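PDB 2PBF: protein-L-isoaspartate O-methyltransferase beta-aspartate methyltransferase from Plasmodium falciparum, which probably repairs damaged proteins by transferring a methyl group from S-adenosylmethionine to the carboxylate of L-isoaspartyl residues. Local coordinates for residues Pro64-His67 against Ala68-Leu71; Asn18-Arg22 against Gly23-Asp27. All coordinates share one frame; numbering follows the deposited sequence.

Contact 1: Pro64-His67 against Ala68-Leu71; sequences PHMH and ALSL. With SAH (S-adenosyl-L-homocysteine), chain C.
Met-66 and Leu-69 lie next to each other on one flank of helix 64-74, their side chains running the same way. The Met-66 chain bends at chi2 and again at chi3 (-53°), which carries its methyl forward along the helix until Met-66 CE sits 3.3 Å from Leu-69 CD2, tighter than ordinary van der Waals contact. Met-66 SD is 3.8 Å from the same Leu-69 CD2. Val-219 and Phe-221 touch Met-66 as well, and Phe-217 touches Leu-69.

The first two helical turns are tied by i to i+4 bonds, from the N atoms of Ala-68, Leu-69, Ser-70 and Leu-71 to the O atoms of Pro-64, His-65, Met-66 and His-67 respectively, at 2.8 to 3.1 Å. His-65 ND1 is hydrogen-bonded to Asp-50 OD2.

On another flank, His-67 swings its CG anti to the carbonyl carbon (chi1 -69°) and presents the ring edge to the ligand. His-67 NE2 donates to SAH O at 2.7 Å in a nearly straight bond (167°), with the acceptor close to the ring plane, and Tyr-93 stacks on this imidazole. The chemistry implies a helix start with two tasks: Met-66 and Leu-69 pack it against strand 212-219, while one histidine N-H recognises the carboxylate of the bound homocysteine moiety.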
# COMPACT_ATOMS: atom_id res chain seq x y z
N PRO A 64 -11.45 -2.36 3.86
CA PRO A 64 -10.66 -2.08 5.04
C PRO A 64 -9.89 -3.29 5.62
O PRO A 64 -8.78 -3.11 6.07
CB PRO A 64 -11.70 -1.54 6.03
CG PRO A 64 -12.76 -0.93 5.18
CD PRO A 64 -12.79 -1.75 3.92
N HIS A 65 -10.44 -4.51 5.55
CA HIS A 65 -9.74 -5.67 6.13
C HIS A 65 -8.48 -5.98 5.32
O HIS A 65 -7.50 -6.47 5.88
CB HIS A 65 -10.65 -6.91 6.29
CG HIS A 65 -11.18 -7.45 5.00
ND1 HIS A 65 -12.52 -7.43 4.68
CD2 HIS A 65 -10.54 -7.96 3.92
CE1 HIS A 65 -12.68 -7.94 3.47
NE2 HIS A 65 -11.50 -8.27 2.99
N MET A 66 -8.50 -5.65 4.03
CA MET A 66 -7.35 -5.88 3.19
C MET A 66 -6.25 -4.88 3.44
O MET A 66 -5.08 -5.28 3.45
CB MET A 66 -7.69 -5.92 1.70
CG MET A 66 -8.19 -7.27 1.19
SD MET A 66 -7.35 -8.77 1.87
CE MET A 66 -5.61 -8.43 1.56
N HIS A 67 -6.62 -3.61 3.67
CA HIS A 67 -5.66 -2.60 4.11
C HIS A 67 -5.09 -3.02 5.46
O HIS A 67 -3.86 -2.95 5.69
CB HIS A 67 -6.27 -1.20 4.25
CG HIS A 67 -6.67 -0.54 2.96
ND1 HIS A 67 -7.76 0.30 2.88
CD2 HIS A 67 -6.13 -0.57 1.72
CE1 HIS A 67 -7.89 0.75 1.64
NE2 HIS A 67 -6.90 0.25 0.91
N ALA A 68 -5.98 -3.42 6.38
CA ALA A 68 -5.54 -3.76 7.74
C ALA A 68 -4.55 -4.92 7.73
O ALA A 68 -3.53 -4.86 8.40
CB ALA A 68 -6.73 -4.08 8.63
N LEU A 69 -4.87 -5.95 6.96
CA LEU A 69 -4.06 -7.15 6.89
C LEU A 69 -2.69 -6.87 6.27
O LEU A 69 -1.67 -7.32 6.78
CB LEU A 69 -4.81 -8.26 6.13
CG LEU A 69 -3.96 -9.34 5.44
CD1 LEU A 69 -3.43 -10.42 6.42
CD2 LEU A 69 -4.77 -9.98 4.37
N SER A 70 -2.66 -6.11 5.18
CA SER A 70 -1.41 -5.77 4.54
C SER A 70 -0.54 -4.90 5.44
O SER A 70 0.69 -5.07 5.51
CB SER A 70 -1.67 -5.08 3.20
OG SER A 70 -2.11 -6.03 2.25
N LEU A 71 -1.18 -3.96 6.13
CA LEU A 71 -0.49 -3.06 7.01
C LEU A 71 0.10 -3.83 8.18
O LEU A 71 1.20 -3.52 8.63
CB LEU A 71 -1.45 -1.98 7.50
CG LEU A 71 -0.99 -0.57 7.90
CD1 LEU A 71 -0.16 0.12 6.80
CD2 LEU A 71 -2.21 0.29 8.26
N SAH C . -4.06 0.27 -2.44
CA SAH C . -5.13 0.69 -3.38
CB SAH C . -5.49 -0.48 -4.27
CG SAH C . -6.20 0.04 -5.51
SD SAH C . -6.64 -1.29 -6.63
C SAH C . -6.38 1.24 -2.69
O SAH C . -6.84 0.64 -1.72
OXT SAH C . -6.94 2.29 -3.09
C5' SAH C . -5.00 -1.52 -7.35
C4' SAH C . -4.43 -0.34 -8.13
O4' SAH C . -3.34 -0.82 -8.86
C3' SAH C . -5.35 0.33 -9.15
O3' SAH C . -5.50 1.70 -8.81
C2' SAH C . -4.65 0.13 -10.49
O2' SAH C . -4.81 1.25 -11.34
C1' SAH C . -3.22 -0.05 -10.05
N9 SAH C . -2.35 -0.82 -10.97
C8 SAH C . -2.72 -1.91 -11.70
N7 SAH C . -1.63 -2.35 -12.38
C5 SAH C . -0.58 -1.54 -12.11
C6 SAH C . 0.75 -1.53 -12.56
N6 SAH C . 1.22 -2.42 -13.42
N1 SAH C . 1.61 -0.57 -12.07
C2 SAH C . 1.15 0.37 -11.18
N3 SAH C . -0.16 0.34 -10.77
C4 SAH C . -1.02 -0.59 -11.22

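Contact 2: Asn18-Arg22 against Gly23-Asp27; sequences NLKRR and GIIDD
The guanidinium of Arg-22 carries the Ile-24 methyl CD1 over the centre of one face, 3.4 Å above the plane, and the two side chains run alongside each other in the same direction. At the edge, Arg-22 NE donates to Asn-18 OD1 at 3.3 Å; the oxygen lies close to the guanidinium plane, whereas NE stands above the plane of the amide carbonyl. NH2 forms a salt bridge with Asp-50, so the flat group is held at two points of its rim. The Arg-21 guanidinium has Asn-18 CA over one face, offset toward the rim.

Behind Arg-22, helix 12-21 ends in a Schellman motif. Gly-23 takes a positive phi of 74°, its N bonds to Lys-20 O at 2.8 Å, and Ile-24 N reaches back to Leu-19 O at 2.7 Å. That carbonyl also accepts Ile-25 N, from above its plane, so two donors grip one oxygen. Leu-19 CD2 meets Ile-24 CD1 at 3.8 Å, the apolar contact that often accompanies this motif. Ile-25, with CG1 beside its backbone N (chi1 -69°), lays CD1 3.8 Å from Leu-19 CB, and its CG2 touches Lys-20 CG. A CA-H...O contact from Lys-20 CA to Ile-25 O, 3.4 Å, runs beside them.

Ile-25 continues onto Val-30 and Tyr-31 of helix 28-35, whose N-cap is Asp-27, while Leu-19 and Ile-24 press on Pro-64, His-65 and Ala-68 of helix 64-74.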
# COMPACT_ATOMS: atom_id res chain seq x y z
N ASN A 18 -14.72 -2.41 14.87
CA ASN A 18 -15.37 -3.60 14.29
C ASN A 18 -14.36 -4.62 13.78
O ASN A 18 -14.49 -5.82 14.05
CB ASN A 18 -16.40 -3.22 13.20
CG ASN A 18 -16.81 -4.41 12.31
OD1 ASN A 18 -16.30 -4.59 11.20
ND2 ASN A 18 -17.74 -5.22 12.81
N LEU A 19 -13.33 -4.15 13.06
CA LEU A 19 -12.20 -4.99 12.65
C LEU A 19 -11.44 -5.62 13.82
O LEU A 19 -11.02 -6.78 13.75
CB LEU A 19 -11.24 -4.20 11.74
CG LEU A 19 -11.81 -3.59 10.45
CD1 LEU A 19 -10.71 -2.99 9.55
CD2 LEU A 19 -12.65 -4.61 9.69
N LYS A 20 -11.25 -4.86 14.90
CA LYS A 20 -10.66 -5.41 16.12
C LYS A 20 -11.49 -6.52 16.74
O LYS A 20 -10.96 -7.59 17.00
CB LYS A 20 -10.40 -4.32 17.15
CG LYS A 20 -8.95 -3.91 17.25
CD LYS A 20 -8.78 -2.61 18.04
CE LYS A 20 -8.89 -2.83 19.54
NZ LYS A 20 -8.91 -1.54 20.28
N ARG A 21 -12.79 -6.27 16.95
CA ARG A 21 -13.74 -7.29 17.44
C ARG A 21 -13.70 -8.55 16.57
O ARG A 21 -13.78 -9.69 17.07
CB ARG A 21 -15.16 -6.73 17.55
CG ARG A 21 -15.34 -5.68 18.67
CD ARG A 21 -16.82 -5.40 19.00
NE ARG A 21 -17.67 -5.30 17.81
CZ ARG A 21 -18.04 -4.15 17.24
NH1 ARG A 21 -17.65 -2.98 17.75
NH2 ARG A 21 -18.81 -4.17 16.15
N ARG A 22 -13.54 -8.36 15.28
CA ARG A 22 -13.50 -9.49 14.37
C ARG A 22 -12.11 -10.08 14.28
O ARG A 22 -11.90 -11.09 13.60
CB ARG A 22 -14.03 -9.07 13.00
CG ARG A 22 -15.51 -8.76 12.99
CD ARG A 22 -16.08 -8.93 11.61
NE ARG A 22 -15.76 -7.81 10.73
CZ ARG A 22 -15.49 -7.92 9.43
NH1 ARG A 22 -15.45 -9.09 8.83
NH2 ARG A 22 -15.22 -6.83 8.73
N GLY A 23 -11.16 -9.47 14.98
CA GLY A 23 -9.79 -9.96 15.03
C GLY A 23 -8.99 -9.73 13.75
O GLY A 23 -7.99 -10.39 13.53
N ILE A 24 -9.46 -8.78 12.93
CA ILE A 24 -8.81 -8.39 11.68
C ILE A 24 -7.66 -7.44 12.02
O ILE A 24 -6.57 -7.53 11.46
CB ILE A 24 -9.83 -7.76 10.68
CG1 ILE A 24 -10.75 -8.86 10.15
CG2 ILE A 24 -9.13 -7.02 9.53
CD1 ILE A 24 -12.14 -8.40 9.83
N ILE A 25 -7.92 -6.54 12.95
CA ILE A 25 -6.87 -5.77 13.59
C ILE A 25 -6.55 -6.44 14.93
O ILE A 25 -7.46 -6.59 15.76
CB ILE A 25 -7.30 -4.29 13.79
CG1 ILE A 25 -7.39 -3.59 12.43
CG2 ILE A 25 -6.35 -3.56 14.74
CD1 ILE A 25 -8.10 -2.27 12.47
N ASP A 26 -5.29 -6.88 15.07
CA ASP A 26 -4.73 -7.44 16.32
C ASP A 26 -3.35 -6.79 16.62
O ASP A 26 -2.38 -7.47 16.96
CB ASP A 26 -4.61 -8.97 16.24
CG ASP A 26 -3.79 -9.45 15.02
OD1 ASP A 26 -2.82 -8.76 14.62
OD2 ASP A 26 -4.12 -10.51 14.45
N ASP A 27 -3.28 -5.47 16.49
CA ASP A 27 -2.04 -4.74 16.61
C ASP A 27 -2.41 -3.28 16.87
O ASP A 27 -3.25 -2.69 16.17
CB ASP A 27 -1.22 -4.90 15.32
CG ASP A 27 0.20 -4.36 15.43
OD1 ASP A 27 1.16 -5.14 15.31
OD2 ASP A 27 0.37 -3.14 15.59

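How the contacts relate
Contact 2 comes first along the chain, at the turn between helix 12-21 and helix 28-35; contact 1 follows, on the opening turns of helix 64-74. Their centres are 10 Å apart and they touch directly: Ile-24 CG2 comes within 3.6 Å of His-65 CB, and Ala-68 CB also meets Ile-25 CG1. Asp-50 adds a polar link, with its OD2 serving both Arg-22 and His-65. The N-terminal helices thus pack on the helix that brings His-67 to the ligand, beside the mixed seven-stranded sheet of this Rossmann-like methyltransferase; contact 2 itself lies farther from the chain's centre.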